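Local coordinates for MucR Phosphodiesterase (Pseudomonas aeruginosa, PDB 5M1T), which is an EAL-family phosphodiesterase whose domain holds magnesium ions and the ligand C2E in a pocket at one end of its sheet, at residues G211-L216 with I240-V245. Sequence-based numbering, arbitrary orientation.
Sequences GFINEL and IVAEGV. With MG (magnesium ion), chain E; C2E (9,9'-[(2R,3R,3aS,5S,7aR,9R,10R,10aS,12S,14aR)-3,5,10,12-tetrahydroxy-5,12-dioxidooctahydro-2H,7H-difuro[3,2-d:3',2'-j][1,3,7,9,2,8]tetraoxadiphosphacyclododecine-2,9-diyl]bis(2-amino-1,9-dihydro-6H-purin-6-one)), chain C.
At the metal-bearing end of an EAL-domain TIM barrel, the short helix 210-214, which follows strand 205-208, packs through Ile213 against the neighbouring parallel strand 239-243. Ile213 lies over the backbone of Glu243 and Gly244: CG1 is 3.0 Å from the carbonyl O of Glu243, shorter than usual contact and not to be leaned on, and CG2 is 3.7 Å from that of Gly244. CG1 sits beside the backbone N (chi1 -53°) and CG2 anti to it, which sends the two branches to successive carbonyls, while CD1 continues to Ala242 CB, 4.4 Å away. Leu254 of helix 248-257 touches Ile213, Ala242 and Val245. Gly244, with a positive phi of 89°, turns the chain beside Ile213, where a side chain would meet Ile213 CB and the preceding carbonyl O; its C lies 3.5 Å from C2E O6. Glu243, extended beyond CG, carries its carboxylate away from this apolar patch to one of the two magnesium ions, gripped in bidentate fashion, OE1 and OE2 each at 2.5 Å. C2E O1P, at 2.4 Å, and a water bind the same ion, and Asp186 and Asp187 complete the protein's share. Metal-binding carboxylates at the C-terminal ends of barrel strands are typical of the EAL fold.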
ATOM      1  N   GLY A 211      -8.240  -5.985  24.208  1.00 26.65           N
ATOM      2  CA  GLY A 211      -7.286  -5.987  25.327  1.00 26.94           C
ATOM      3  C   GLY A 211      -7.699  -5.073  26.464  1.00 27.39           C
ATOM      4  O   GLY A 211      -7.564  -5.415  27.651  1.00 28.50           O
ATOM      5  N   PHE A 212      -8.264  -3.929  26.122  1.00 27.59           N
ATOM      6  CA  PHE A 212      -8.710  -2.983  27.147  1.00 27.84           C
ATOM      7  C   PHE A 212      -9.993  -3.392  27.844  1.00 28.32           C
ATOM      8  O   PHE A 212     -10.202  -3.082  29.029  1.00 28.36           O
ATOM      9  CB  PHE A 212      -8.885  -1.605  26.536  1.00 27.60           C
ATOM     10  CG  PHE A 212      -7.618  -1.065  25.957  1.00 27.56           C
ATOM     11  CD1 PHE A 212      -6.612  -0.623  26.790  1.00 27.81           C
ATOM     12  CD2 PHE A 212      -7.420  -1.041  24.594  1.00 27.51           C
ATOM     13  CE1 PHE A 212      -5.441  -0.129  26.290  1.00 27.89           C
ATOM     14  CE2 PHE A 212      -6.243  -0.569  24.074  1.00 28.09           C
ATOM     15  CZ  PHE A 212      -5.241  -0.119  24.927  1.00 28.29           C
ATOM     16  N   ILE A 213     -10.838  -4.117  27.131  1.00 28.60           N
ATOM     17  CA  ILE A 213     -12.060  -4.637  27.736  1.00 28.95           C
ATOM     18  C   ILE A 213     -11.733  -5.754  28.739  1.00 29.07           C
ATOM     19  O   ILE A 213     -12.270  -5.790  29.838  1.00 28.38           O
ATOM     20  CB  ILE A 213     -13.027  -5.155  26.658  1.00 28.47           C
ATOM     21  CG1 ILE A 213     -13.281  -4.073  25.602  1.00 29.05           C
ATOM     22  CG2 ILE A 213     -14.317  -5.651  27.272  1.00 28.65           C
ATOM     23  CD1 ILE A 213     -13.616  -2.705  26.125  1.00 29.32           C
ATOM     24  N   ASN A 214     -10.858  -6.663  28.326  1.00 29.76           N
ATOM     25  CA  ASN A 214     -10.496  -7.819  29.128  1.00 31.43           C
ATOM     26  C   ASN A 214      -9.767  -7.454  30.419  1.00 33.09           C
ATOM     27  O   ASN A 214      -9.871  -8.172  31.405  1.00 33.05           O
ATOM     28  CB  ASN A 214      -9.577  -8.704  28.307  1.00 31.52           C
ATOM     29  CG  ASN A 214      -9.361 -10.064  28.927  1.00 32.02           C
ATOM     30  OD1 ASN A 214     -10.304 -10.726  29.405  1.00 32.40           O
ATOM     31  ND2 ASN A 214      -8.120 -10.513  28.889  1.00 32.15           N
ATOM     32  N   GLU A 215      -8.990  -6.369  30.405  1.00 34.98           N
ATOM     33  CA  GLU A 215      -8.230  -5.990  31.584  1.00 38.16           C
ATOM     34  C   GLU A 215      -9.017  -5.111  32.576  1.00 36.99           C
ATOM     35  O   GLU A 215      -8.479  -4.764  33.619  1.00 37.88           O
ATOM     36  CB  GLU A 215      -6.924  -5.279  31.178  1.00 41.50           C
ATOM     37  CG  GLU A 215      -5.892  -6.167  30.457  1.00 45.26           C
ATOM     38  CD  GLU A 215      -5.136  -7.112  31.384  1.00 47.67           C
ATOM     39  OE1 GLU A 215      -4.680  -8.207  30.937  1.00 48.34           O
ATOM     40  OE2 GLU A 215      -4.997  -6.748  32.571  1.00 52.87           O
ATOM     41  N   LEU A 216     -10.266  -4.745  32.273  1.00 34.87           N
ATOM     42  CA  LEU A 216     -10.970  -3.730  33.090  1.00 33.24           C
ATOM     43  C   LEU A 216     -11.038  -4.136  34.561  1.00 32.76           C
ATOM     44  O   LEU A 216     -10.788  -3.343  35.423  1.00 32.41           O
ATOM     45  CB  LEU A 216     -12.370  -3.449  32.546  1.00 32.74           C
ATOM     46  CG  LEU A 216     -12.490  -2.646  31.245  1.00 31.90           C
ATOM     47  CD1 LEU A 216     -13.843  -2.875  30.586  1.00 31.50           C
ATOM     48  CD2 LEU A 216     -12.249  -1.166  31.469  1.00 31.38           C
ATOM     49  N   ILE A 240     -18.541   4.376  18.290  1.00 26.91           N
ATOM     50  CA  ILE A 240     -17.620   3.529  19.040  1.00 26.51           C
ATOM     51  C   ILE A 240     -18.128   2.071  19.186  1.00 26.29           C
ATOM     52  O   ILE A 240     -19.267   1.835  19.598  1.00 26.10           O
ATOM     53  CB  ILE A 240     -17.385   4.119  20.441  1.00 26.17           C
ATOM     54  CG1 ILE A 240     -16.792   5.510  20.319  1.00 26.04           C
ATOM     55  CG2 ILE A 240     -16.449   3.244  21.255  1.00 25.99           C
ATOM     56  CD1 ILE A 240     -15.499   5.539  19.535  1.00 27.01           C
ATOM     57  N   VAL A 241     -17.277   1.111  18.829  1.00 25.42           N
ATOM     58  CA  VAL A 241     -17.590  -0.286  19.010  1.00 24.70           C
ATOM     59  C   VAL A 241     -16.700  -0.823  20.113  1.00 24.31           C
ATOM     60  O   VAL A 241     -15.447  -0.691  20.049  1.00 24.14           O
ATOM     61  CB  VAL A 241     -17.320  -1.099  17.725  1.00 24.31           C
ATOM     62  CG1 VAL A 241     -17.752  -2.547  17.910  1.00 24.47           C
ATOM     63  CG2 VAL A 241     -18.039  -0.515  16.526  1.00 24.79           C
ATOM     64  N   ALA A 242     -17.311  -1.454  21.109  1.00 24.37           N
ATOM     65  CA  ALA A 242     -16.518  -2.162  22.107  1.00 25.74           C
ATOM     66  C   ALA A 242     -16.414  -3.602  21.674  1.00 26.15           C
ATOM     67  O   ALA A 242     -17.418  -4.233  21.376  1.00 27.99           O
ATOM     68  CB  ALA A 242     -17.127  -2.078  23.485  1.00 25.98           C
ATOM     69  N   GLU A 243     -15.203  -4.123  21.669  1.00 26.69           N
ATOM     70  CA  GLU A 243     -14.917  -5.468  21.168  1.00 28.57           C
ATOM     71  C   GLU A 243     -14.389  -6.339  22.312  1.00 27.65           C
ATOM     72  O   GLU A 243     -13.722  -5.853  23.199  1.00 28.27           O
ATOM     73  CB  GLU A 243     -13.944  -5.334  19.979  1.00 29.94           C
ATOM     74  CG  GLU A 243     -13.107  -6.526  19.646  1.00 32.43           C
ATOM     75  CD  GLU A 243     -12.025  -6.179  18.623  1.00 33.63           C
ATOM     76  OE1 GLU A 243     -10.799  -6.152  19.005  1.00 33.13           O
ATOM     77  OE2 GLU A 243     -12.426  -5.899  17.469  1.00 32.99           O
ATOM     78  N   GLY A 244     -14.727  -7.625  22.320  1.00 26.63           N
ATOM     79  CA  GLY A 244     -14.275  -8.534  23.365  1.00 25.75           C
ATOM     80  C   GLY A 244     -15.196  -8.595  24.581  1.00 25.68           C
ATOM     81  O   GLY A 244     -14.755  -8.960  25.668  1.00 26.94           O
ATOM     82  N   VAL A 245     -16.465  -8.251  24.416  1.00 24.41           N
ATOM     83  CA  VAL A 245     -17.387  -8.235  25.544  1.00 23.56           C
ATOM     84  C   VAL A 245     -17.740  -9.660  25.897  1.00 23.16           C
ATOM     85  O   VAL A 245     -18.420 -10.352  25.121  1.00 22.35           O
ATOM     86  CB  VAL A 245     -18.662  -7.432  25.198  1.00 23.39           C
ATOM     87  CG1 VAL A 245     -19.664  -7.414  26.358  1.00 23.43           C
ATOM     88  CG2 VAL A 245     -18.277  -6.002  24.809  1.00 23.33           C
TER
HETATM   89 MG    MG E 703     -10.087  -5.330  16.760  1.00 26.36          MG
HETATM   90  P1  C2E C 701      -9.607  -8.411  15.060  1.00 22.24           P
HETATM   91  O2P C2E C 701      -9.844  -7.590  13.823  1.00 20.84           O
HETATM   92  O1P C2E C 701      -9.392  -7.616  16.331  1.00 23.32           O
HETATM   93  O5' C2E C 701     -10.863  -9.380  15.228  1.00 22.29           O
HETATM   94  C5' C2E C 701     -11.449  -9.595  16.493  1.00 23.46           C
HETATM   95  C4' C2E C 701     -10.847 -10.802  17.175  1.00 24.20           C
HETATM   96  O4' C2E C 701     -11.344 -10.850  18.526  1.00 24.39           O
HETATM   97  C3' C2E C 701     -11.265 -12.109  16.522  1.00 24.54           C
HETATM   98  O3' C2E C 701     -10.207 -13.054  16.674  1.00 24.24           O
HETATM   99  C2' C2E C 701     -12.452 -12.566  17.342  1.00 24.90           C
HETATM  100  O2' C2E C 701     -12.652 -13.980  17.306  1.00 24.85           O
HETATM  101  C1' C2E C 701     -11.997 -12.106  18.720  1.00 25.52           C
HETATM  102  N9  C2E C 701     -13.088 -11.923  19.677  1.00 26.89           N
HETATM  103  C8  C2E C 701     -14.285 -11.362  19.444  1.00 28.42           C
HETATM  104  N7  C2E C 701     -15.025 -11.360  20.575  1.00 28.63           N
HETATM  105  C5  C2E C 701     -14.284 -11.914  21.545  1.00 27.16           C
HETATM  106  C6  C2E C 701     -14.464 -12.213  22.970  1.00 27.17           C
HETATM  107  O6  C2E C 701     -15.534 -11.909  23.543  1.00 26.62           O
HETATM  108  N1  C2E C 701     -13.442 -12.804  23.609  1.00 27.66           N
HETATM  109  C2  C2E C 701     -12.285 -13.130  22.989  1.00 27.78           C
HETATM  110  N2  C2E C 701     -11.293 -13.731  23.685  1.00 28.62           N
HETATM  111  N3  C2E C 701     -12.054 -12.873  21.689  1.00 27.41           N
HETATM  112  C4  C2E C 701     -13.009 -12.287  20.942  1.00 27.29           C
HETATM  113  P11 C2E C 701      -9.720 -13.945  15.427  1.00 24.35           P
HETATM  114  O21 C2E C 701     -10.948 -14.413  14.661  1.00 25.26           O
HETATM  115  O11 C2E C 701      -8.954 -15.115  15.945  1.00 23.75           O
HETATM  116  O5A C2E C 701      -8.837 -12.995  14.492  1.00 23.76           O
HETATM  117  C5A C2E C 701      -7.656 -12.403  15.039  1.00 23.16           C
HETATM  118  C4A C2E C 701      -7.159 -11.312  14.115  1.00 22.66           C
HETATM  119  O4A C2E C 701      -6.892 -11.834  12.817  1.00 22.85           O
HETATM  120  C3A C2E C 701      -8.191 -10.245  13.857  1.00 22.98           C
HETATM  121  O3A C2E C 701      -8.271  -9.300  14.909  1.00 23.46           O
HETATM  122  C2A C2E C 701      -7.716  -9.636  12.564  1.00 22.75           C
HETATM  123  O2A C2E C 701      -6.652  -8.720  12.777  1.00 23.97           O
HETATM  124  C1A C2E C 701      -7.157 -10.830  11.831  1.00 22.88           C
HETATM  125  N91 C2E C 701      -8.129 -11.312  10.808  1.00 23.00           N
HETATM  126  C81 C2E C 701      -9.178 -12.147  10.963  1.00 22.66           C
HETATM  127  N71 C2E C 701      -9.799 -12.365   9.773  1.00 22.34           N
HETATM  128  C51 C2E C 701      -9.128 -11.653   8.851  1.00 22.03           C
HETATM  129  C61 C2E C 701      -9.237 -11.414   7.401  1.00 22.16           C
HETATM  130  O61 C2E C 701     -10.156 -11.945   6.741  1.00 22.02           O
HETATM  131  N11 C2E C 701      -8.331 -10.602   6.828  1.00 22.23           N
HETATM  132  C21 C2E C 701      -7.349 -10.010   7.542  1.00 22.82           C
HETATM  133  N21 C2E C 701      -6.470  -9.208   6.916  1.00 24.19           N
HETATM  134  N31 C2E C 701      -7.184 -10.179   8.871  1.00 22.31           N
HETATM  135  C41 C2E C 701      -8.043 -10.967   9.544  1.00 22.18           C
HETATM  136  O   HOH W   1      -8.692  -5.948  18.364  1.00 14.89           O